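Local coordinates for protein S12 family peptidase (Streptomyces sp. 82F2, PDB 3WWX) that acts as a D-stereospecific amidohydrolase of peptidase family S12, probably using a serine nucleophile as in the related beta-lactamases, at residues Thr57-Ala68 with Pro261-Thr269; Gly84-Asp92 with Val140-Pro148. All coordinates share one frame; numbering follows the deposited sequence.

Interaction 1: residues Thr57-Ala68 with Pro261-Thr269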
loop_
_atom_site.group_PDB
_atom_site.type_symbol
_atom_site.label_atom_id
_atom_site.label_comp_id
_atom_site.label_asym_id
_atom_site.label_seq_id
_atom_site.Cartn_x
_atom_site.Cartn_y
_atom_site.Cartn_z
ATOM N N THR A 57 -3.933 2.727 1.672
ATOM C CA THR A 57 -4.671 3.963 1.449
ATOM C C THR A 57 -6.174 3.690 1.400
ATOM O O THR A 57 -6.977 4.495 1.889
ATOM C CB THR A 57 -4.225 4.646 0.162
ATOM O OG1 THR A 57 -2.801 4.732 0.130
ATOM C CG2 THR A 57 -4.821 6.038 0.083
ATOM N N PHE A 58 -6.558 2.554 0.817
ATOM C CA PHE A 58 -7.967 2.162 0.788
ATOM C C PHE A 58 -8.481 1.920 2.208
ATOM O O PHE A 58 -9.545 2.394 2.596
ATOM C CB PHE A 58 -8.170 0.917 -0.073
ATOM C CG PHE A 58 -7.943 1.152 -1.545
ATOM C CD1 PHE A 58 -6.663 1.075 -2.080
ATOM C CD2 PHE A 58 -8.992 1.435 -2.394
ATOM C CE1 PHE A 58 -6.429 1.279 -3.436
ATOM C CE2 PHE A 58 -8.754 1.653 -3.764
ATOM C CZ PHE A 58 -7.485 1.563 -4.277
ATOM N N THR A 59 -7.728 1.172 2.995
ATOM C CA THR A 59 -8.098 0.904 4.373
ATOM C C THR A 59 -8.278 2.183 5.189
ATOM O O THR A 59 -9.290 2.342 5.907
ATOM C CB THR A 59 -7.029 -0.011 4.996
ATOM O OG1 THR A 59 -6.979 -1.213 4.223
ATOM C CG2 THR A 59 -7.320 -0.329 6.450
ATOM N N ALA A 60 -7.323 3.110 5.069
ATOM C CA ALA A 60 -7.418 4.393 5.782
ATOM C C ALA A 60 -8.614 5.208 5.323
ATOM O O ALA A 60 -9.280 5.843 6.142
ATOM C CB ALA A 60 -6.147 5.193 5.621
ATOM N N THR A 61 -8.889 5.202 4.031
ATOM C CA THR A 61 -10.024 5.962 3.497
ATOM C C THR A 61 -11.330 5.483 4.120
ATOM O O THR A 61 -12.165 6.284 4.510
ATOM C CB THR A 61 -10.088 5.856 1.964
ATOM O OG1 THR A 61 -8.914 6.451 1.399
ATOM C CG2 THR A 61 -11.308 6.606 1.401
ATOM N N VAL A 62 -11.497 4.182 4.241
ATOM C CA VAL A 62 -12.720 3.647 4.848
ATOM C C VAL A 62 -12.853 4.131 6.282
ATOM O O VAL A 62 -13.927 4.571 6.697
ATOM C CB VAL A 62 -12.742 2.118 4.796
ATOM C CG1 VAL A 62 -13.873 1.558 5.653
ATOM C CG2 VAL A 62 -12.865 1.653 3.367
ATOM N N LEU A 63 -11.778 4.070 7.066
ATOM C CA LEU A 63 -11.870 4.494 8.459
ATOM C C LEU A 63 -12.157 5.974 8.566
ATOM O O LEU A 63 -12.873 6.399 9.472
ATOM C CB LEU A 63 -10.607 4.143 9.231
ATOM C CG LEU A 63 -10.636 2.691 9.668
ATOM C CD1 LEU A 63 -9.239 2.235 9.997
ATOM C CD2 LEU A 63 -11.556 2.508 10.879
ATOM N N LEU A 64 -11.606 6.772 7.659
ATOM C CA LEU A 64 -11.921 8.200 7.667
ATOM C C LEU A 64 -13.375 8.478 7.287
ATOM O O LEU A 64 -13.989 9.388 7.854
ATOM C CB LEU A 64 -10.920 8.954 6.778
ATOM C CG LEU A 64 -9.546 9.112 7.440
ATOM C CD1 LEU A 64 -8.451 9.313 6.399
ATOM C CD2 LEU A 64 -9.563 10.287 8.419
ATOM N N GLN A 65 -13.931 7.711 6.366
ATOM C CA GLN A 65 -15.359 7.814 6.095
ATOM C C GLN A 65 -16.176 7.436 7.316
ATOM O O GLN A 65 -17.146 8.124 7.647
ATOM C CB GLN A 65 -15.769 6.954 4.912
ATOM C CG GLN A 65 -15.239 7.424 3.563
ATOM C CD GLN A 65 -15.917 6.715 2.424
ATOM O OE1 GLN A 65 -16.592 5.702 2.616
ATOM N NE2 GLN A 65 -15.767 7.252 1.214
ATOM N N LEU A 66 -15.813 6.351 7.985
ATOM C CA LEU A 66 -16.580 5.927 9.154
ATOM C C LEU A 66 -16.543 6.992 10.244
ATOM O O LEU A 66 -17.547 7.225 10.921
ATOM C CB LEU A 66 -16.079 4.574 9.681
ATOM C CG LEU A 66 -16.290 3.388 8.740
ATOM C CD1 LEU A 66 -15.494 2.193 9.245
ATOM C CD2 LEU A 66 -17.783 3.045 8.609
ATOM N N GLN A 67 -15.403 7.659 10.398
ATOM C CA GLN A 67 -15.299 8.744 11.363
ATOM C C GLN A 67 -16.202 9.913 10.944
ATOM O O GLN A 67 -16.860 10.532 11.796
ATOM C CB GLN A 67 -13.852 9.208 11.557
ATOM C CG GLN A 67 -13.754 10.442 12.456
ATOM C CD GLN A 67 -12.346 10.862 12.770
ATOM O OE1 GLN A 67 -11.886 10.738 13.914
ATOM N NE2 GLN A 67 -11.647 11.391 11.770
ATOM N N ALA A 68 -16.214 10.226 9.654
ATOM C CA ALA A 68 -17.052 11.308 9.116
ATOM C C ALA A 68 -18.535 11.005 9.315
ATOM O O ALA A 68 -19.351 11.929 9.384
ATOM C CB ALA A 68 -16.765 11.504 7.658
ATOM N N PRO A 261 -14.916 14.231 3.354
ATOM C CA PRO A 261 -15.099 15.664 3.593
ATOM C C PRO A 261 -13.777 16.352 3.950
ATOM O O PRO A 261 -12.757 15.696 4.239
ATOM C CB PRO A 261 -16.099 15.707 4.758
ATOM C CG PRO A 261 -15.910 14.419 5.464
ATOM C CD PRO A 261 -15.477 13.404 4.431
ATOM N N LYS A 262 -13.799 17.680 3.943
ATOM C CA LYS A 262 -12.599 18.483 4.163
ATOM C C LYS A 262 -11.851 18.099 5.424
ATOM O O LYS A 262 -10.625 17.994 5.408
ATOM C CB LYS A 262 -12.978 19.974 4.258
ATOM C CG LYS A 262 -11.871 20.897 4.826
ATOM C CD LYS A 262 -12.427 22.043 5.677
ATOM C CE LYS A 262 -13.187 23.051 4.833
ATOM N NZ LYS A 262 -13.548 24.296 5.603
ATOM N N SER A 263 -12.567 17.940 6.532
ATOM C CA SER A 263 -11.903 17.692 7.808
ATOM C C SER A 263 -11.176 16.360 7.733
ATOM O O SER A 263 -10.074 16.217 8.250
ATOM C CB SER A 263 -12.906 17.669 8.969
ATOM O OG SER A 263 -13.914 16.703 8.740
ATOM N N ALA A 264 -11.819 15.387 7.099
ATOM C CA ALA A 264 -11.241 14.044 6.992
ATOM C C ALA A 264 -10.002 14.037 6.103
ATOM O O ALA A 264 -8.962 13.457 6.461
ATOM C CB ALA A 264 -12.258 13.089 6.482
ATOM N N LEU A 265 -10.077 14.668 4.932
ATOM C CA LEU A 265 -8.895 14.743 4.085
ATOM C C LEU A 265 -7.774 15.532 4.761
ATOM O O LEU A 265 -6.584 15.257 4.589
ATOM C CB LEU A 265 -9.242 15.348 2.725
ATOM C CG LEU A 265 -8.141 15.340 1.658
ATOM C CD1 LEU A 265 -7.583 13.940 1.431
ATOM C CD2 LEU A 265 -8.679 15.891 0.372
ATOM N N ASN A 266 -8.142 16.538 5.550
ATOM C CA ASN A 266 -7.135 17.273 6.305
ATOM C C ASN A 266 -6.395 16.375 7.311
ATOM O O ASN A 266 -5.177 16.477 7.465
ATOM C CB ASN A 266 -7.783 18.409 7.090
ATOM C CG ASN A 266 -6.770 19.222 7.852
ATOM O OD1 ASN A 266 -5.855 19.812 7.265
ATOM N ND2 ASN A 266 -6.910 19.249 9.175
ATOM N N GLU A 267 -7.132 15.517 8.002
ATOM C CA GLU A 267 -6.519 14.550 8.917
ATOM C C GLU A 267 -5.618 13.597 8.146
ATOM O O GLU A 267 -4.524 13.290 8.593
ATOM C CB GLU A 267 -7.583 13.786 9.696
ATOM C CG GLU A 267 -8.260 14.668 10.767
ATOM C CD GLU A 267 -9.221 13.927 11.689
ATOM O OE1 GLU A 267 -9.089 12.701 11.866
ATOM O OE2 GLU A 267 -10.127 14.590 12.257
ATOM N N MET A 268 -6.082 13.148 6.987
ATOM C CA MET A 268 -5.320 12.197 6.196
ATOM C C MET A 268 -3.987 12.773 5.757
ATOM O O MET A 268 -2.988 12.054 5.686
ATOM C CB MET A 268 -6.110 11.776 4.967
ATOM C CG MET A 268 -5.520 10.555 4.284
ATOM S SD MET A 268 -6.526 10.044 2.881
ATOM C CE MET A 268 -6.394 8.266 3.047
ATOM N N THR A 269 -3.982 14.071 5.448
ATOM C CA THR A 269 -2.795 14.756 4.958
ATOM C C THR A 269 -2.016 15.475 6.072
ATOM O O THR A 269 -1.106 16.251 5.776
ATOM C CB THR A 269 -3.138 15.782 3.861
ATOM O OG1 THR A 269 -4.086 16.733 4.372
ATOM C CG2 THR A 269 -3.706 15.090 2.650
HETATM O O HOH W 1 -10.815 13.006 14.948
#
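L64 and A264 mark the closest passage of helix 57-68 and helix 262-268, with their CA atoms 5.9 Å apart; the axes approach to 9.7 Å and the chains run roughly antiparallel, at 140°. The methyl of A264 takes up little room at this crossing, and L64 leans over it. The CD1 branch of L64 lies 3.7 Å from M268 CB. M268 then acts as a knob in a hole formed by T57, A60, T61 and L64. Its CG stands anti to the backbone N (chi1 -166°), and a bend at chi3 brings CE to 3.5 Å from T61 OG1; a long, flexible thioether fits such a shaped pocket well. The hydroxyl of T61 is spent inside its own helix, donating to T57 O, which also accepts T61 N from its other face. At the more open end, Q67 NE2 donates to E267 OE1 at 2.9 Å, reaching it from above the carboxylate plane, with amide and carboxylate nearly perpendicular (82°). A water joins Q67 OE1 to E267 OE2, and OE1 of E267 also forms a salt bridge with R99. P261, at the N-cap, sets its CG 3.7 Å from A68 CB. The N-terminal end of helix 55-68 overlaps a Ser-x-x-Lys sequence, consistent with the buried helix behind the nucleophile in the serine beta-lactamase fold.

Interaction 2: residues Gly84-Asp92 with Val140-Pro148; sequences GVVRGNGHD and VAVAMAHEP
The imidazole of H91 is sandwiched between M144 and P148: M144 CE lies 3.4 Å from the ring centroid over one face, P148 CG 3.7 Å from it over the other, both as CH-pi contacts. At the edge, in the ring plane, stand G88 O and H146 O. H91 closes a type I' beta turn, G88-N89-G90-H91, whose hydrogen bond runs from H91 N to G88 O. G88 O also accepts H91 ND1 at 2.9 Å, so it takes one bond from the backbone and one from the ring. On the far side of the ring NE2 accepts from the backbone N of Y109, consistent with a proton on ND1, and the two ring nitrogens together limit the rotation of the imidazole. Asn and Gly suit the two central positions, where both backbone phi angles are positive.

From the turn, N89 reaches across with CG anti to its backbone N (chi1 -151°), and its ND2 donates a nearly straight bond, 3.0 Å and 166°, to A145 O. N89 O receives a CA-H...O contact from E147 CA at 3.2 Å. G88 has no side chain on the flank where M144 O approaches, and G88 CA makes a similar contact with M144 O, 3.3 Å away. M144 bends at chi2 and chi3, which folds its methyl back over the imidazole while SD runs beside V86. Flexible and only weakly polar, methionine can both fill this space and cover the ring. Beyond it the contact is mainly aliphatic, and V86 and V140 also touch L165 of helix 160-174. The two valines V85 and V140 cross at about a right angle, with V85 CG1 3.9 Å from V140 CG1.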
loop_
_atom_site.group_PDB
_atom_site.type_symbol
_atom_site.label_atom_id
_atom_site.label_comp_id
_atom_site.label_asym_id
_atom_site.label_seq_id
_atom_site.Cartn_x
_atom_site.Cartn_y
_atom_site.Cartn_z
ATOM N N GLY A 84 -8.619 -6.525 24.450
ATOM C CA GLY A 84 -7.703 -7.614 24.724
ATOM C C GLY A 84 -6.792 -8.044 23.587
ATOM O O GLY A 84 -5.962 -8.916 23.776
ATOM N N VAL A 85 -6.925 -7.428 22.417
ATOM C CA VAL A 85 -6.213 -7.909 21.229
ATOM C C VAL A 85 -4.769 -7.448 21.206
ATOM O O VAL A 85 -3.887 -8.207 20.804
ATOM C CB VAL A 85 -6.937 -7.452 19.941
ATOM C CG1 VAL A 85 -6.144 -7.816 18.660
ATOM C CG2 VAL A 85 -8.314 -8.082 19.889
ATOM N N VAL A 86 -4.521 -6.204 21.596
ATOM C CA VAL A 86 -3.165 -5.654 21.573
ATOM C C VAL A 86 -2.656 -5.589 23.015
ATOM O O VAL A 86 -2.855 -4.581 23.689
ATOM C CB VAL A 86 -3.158 -4.266 20.884
ATOM C CG1 VAL A 86 -1.740 -3.690 20.824
ATOM C CG2 VAL A 86 -3.738 -4.359 19.463
ATOM N N ARG A 87 -2.041 -6.676 23.513
ATOM C CA ARG A 87 -1.609 -6.760 24.928
ATOM C C ARG A 87 -0.247 -7.442 25.189
ATOM O O ARG A 87 0.204 -7.560 26.325
ATOM C CB ARG A 87 -2.658 -7.538 25.748
ATOM C CG ARG A 87 -4.007 -6.879 25.820
ATOM C CD ARG A 87 -3.936 -5.565 26.587
ATOM N NE ARG A 87 -5.265 -5.137 27.015
ATOM C CZ ARG A 87 -5.841 -5.511 28.154
ATOM N NH1 ARG A 87 -5.203 -6.312 29.003
ATOM N NH2 ARG A 87 -7.057 -5.083 28.448
ATOM N N GLY A 88 0.407 -7.900 24.150
ATOM C CA GLY A 88 1.521 -8.816 24.340
ATOM C C GLY A 88 2.866 -8.175 24.551
ATOM O O GLY A 88 3.251 -7.270 23.825
ATOM N N ASN A 89 3.599 -8.655 25.557
ATOM C CA ASN A 89 4.990 -8.303 25.791
ATOM C C ASN A 89 5.264 -6.799 25.732
ATOM O O ASN A 89 6.237 -6.377 25.108
ATOM C CB ASN A 89 5.883 -9.057 24.789
ATOM C CG ASN A 89 7.285 -9.348 25.326
ATOM O OD1 ASN A 89 7.679 -8.836 26.366
ATOM N ND2 ASN A 89 8.050 -10.165 24.600
ATOM N N GLY A 90 4.382 -6.008 26.345
ATOM C CA GLY A 90 4.531 -4.567 26.400
ATOM C C GLY A 90 3.600 -3.803 25.476
ATOM O O GLY A 90 3.371 -2.604 25.665
ATOM N N HIS A 91 3.075 -4.466 24.455
ATOM C CA HIS A 91 2.065 -3.828 23.617
ATOM C C HIS A 91 0.831 -3.541 24.449
ATOM O O HIS A 91 0.394 -4.378 25.227
ATOM C CB HIS A 91 1.667 -4.751 22.463
ATOM C CG HIS A 91 2.695 -4.852 21.376
ATOM N ND1 HIS A 91 3.630 -5.875 21.297
ATOM C CD2 HIS A 91 2.935 -4.056 20.309
ATOM C CE1 HIS A 91 4.373 -5.707 20.224
ATOM N NE2 HIS A 91 3.971 -4.604 19.607
ATOM N N ASP A 92 0.223 -2.375 24.255
ATOM C CA ASP A 92 -0.936 -2.012 25.051
ATOM C C ASP A 92 -1.916 -1.146 24.275
ATOM O O ASP A 92 -1.729 0.077 24.133
ATOM C CB ASP A 92 -0.476 -1.256 26.295
ATOM C CG ASP A 92 -1.576 -1.083 27.309
ATOM O OD1 ASP A 92 -2.743 -1.390 26.975
ATOM O OD2 ASP A 92 -1.259 -0.642 28.439
ATOM N N VAL A 140 -1.815 -10.814 13.892
ATOM C CA VAL A 140 -1.606 -10.003 15.084
ATOM C C VAL A 140 -0.936 -10.865 16.168
ATOM O O VAL A 140 -0.016 -10.401 16.856
ATOM C CB VAL A 140 -2.927 -9.389 15.561
ATOM C CG1 VAL A 140 -2.754 -8.705 16.902
ATOM C CG2 VAL A 140 -3.475 -8.407 14.510
ATOM N N ALA A 141 -1.356 -12.115 16.312
ATOM C CA ALA A 141 -0.729 -12.999 17.309
ATOM C C ALA A 141 0.769 -13.112 17.093
ATOM O O ALA A 141 1.548 -13.112 18.064
ATOM C CB ALA A 141 -1.350 -14.395 17.268
ATOM N N VAL A 142 1.191 -13.220 15.839
ATOM C CA VAL A 142 2.604 -13.307 15.531
ATOM C C VAL A 142 3.352 -12.106 16.134
ATOM O O VAL A 142 4.415 -12.250 16.752
ATOM C CB VAL A 142 2.829 -13.388 14.001
ATOM C CG1 VAL A 142 4.281 -13.160 13.630
ATOM C CG2 VAL A 142 2.369 -14.726 13.468
ATOM N N ALA A 143 2.804 -10.917 15.958
ATOM C CA ALA A 143 3.412 -9.705 16.493
ATOM C C ALA A 143 3.406 -9.630 18.004
ATOM O O ALA A 143 4.332 -9.080 18.595
ATOM C CB ALA A 143 2.717 -8.469 15.895
ATOM N N MET A 144 2.375 -10.187 18.634
ATOM C CA MET A 144 2.167 -10.024 20.073
ATOM C C MET A 144 3.078 -10.902 20.933
ATOM O O MET A 144 3.054 -10.787 22.156
ATOM C CB MET A 144 0.696 -10.248 20.410
ATOM C CG MET A 144 -0.228 -9.166 19.817
ATOM S SD MET A 144 0.067 -7.497 20.405
ATOM C CE MET A 144 1.015 -6.796 19.042
ATOM N N ALA A 145 3.906 -11.727 20.313
ATOM C CA ALA A 145 4.968 -12.419 21.043
ATOM C C ALA A 145 6.073 -11.455 21.443
ATOM O O ALA A 145 6.855 -11.735 22.354
ATOM C CB ALA A 145 5.541 -13.521 20.184
ATOM N N HIS A 146 6.118 -10.304 20.781
ATOM C CA HIS A 146 7.294 -9.456 20.804
ATOM C C HIS A 146 7.050 -8.131 21.490
ATOM O O HIS A 146 5.913 -7.697 21.636
ATOM C CB HIS A 146 7.720 -9.153 19.370
ATOM C CG HIS A 146 7.996 -10.370 18.557
ATOM N ND1 HIS A 146 9.086 -11.185 18.802
ATOM C CD2 HIS A 146 7.319 -10.946 17.537
ATOM C CE1 HIS A 146 9.082 -12.189 17.944
ATOM N NE2 HIS A 146 8.024 -12.062 17.155
ATOM N N GLU A 147 8.139 -7.476 21.887
ATOM C CA GLU A 147 8.068 -6.145 22.458
ATOM C C GLU A 147 7.784 -5.123 21.367
ATOM O O GLU A 147 8.213 -5.287 20.245
ATOM C CB GLU A 147 9.407 -5.808 23.127
ATOM C CG GLU A 147 9.390 -4.589 24.013
ATOM C CD GLU A 147 10.682 -4.417 24.817
ATOM O OE1 GLU A 147 11.784 -4.727 24.295
ATOM O OE2 GLU A 147 10.580 -3.962 25.975
ATOM N N PRO A 148 7.088 -4.039 21.703
ATOM C CA PRO A 148 6.952 -2.943 20.740
ATOM C C PRO A 148 8.284 -2.366 20.317
ATOM O O PRO A 148 9.287 -2.496 21.018
ATOM C CB PRO A 148 6.180 -1.881 21.537
ATOM C CG PRO A 148 5.504 -2.618 22.610
ATOM C CD PRO A 148 6.411 -3.740 22.976
#

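Overall arrangement
Interaction 2 is nested along the chain inside the loop closed by interaction 1. Their centres lie 26 Å apart and their nearest atoms about 12 Å, so they do not touch. Helix 160-174 connects them: I170 and A166 meet L63 of helix 57-68, while L165 meets V86 and V140. Interaction 1, with its centre 16 Å from that of the chain, lies deeper than the partly buried interaction 2, at 23 Å. Neither contains a residue of the pocket that holds octane 1,8-diamine, lined by residues such as F122, S213 and H306. Interaction 1 holds the helix that starts at the probably catalytic Ser-x-x-Lys sequence, while interaction 2 anchors a loop away from it.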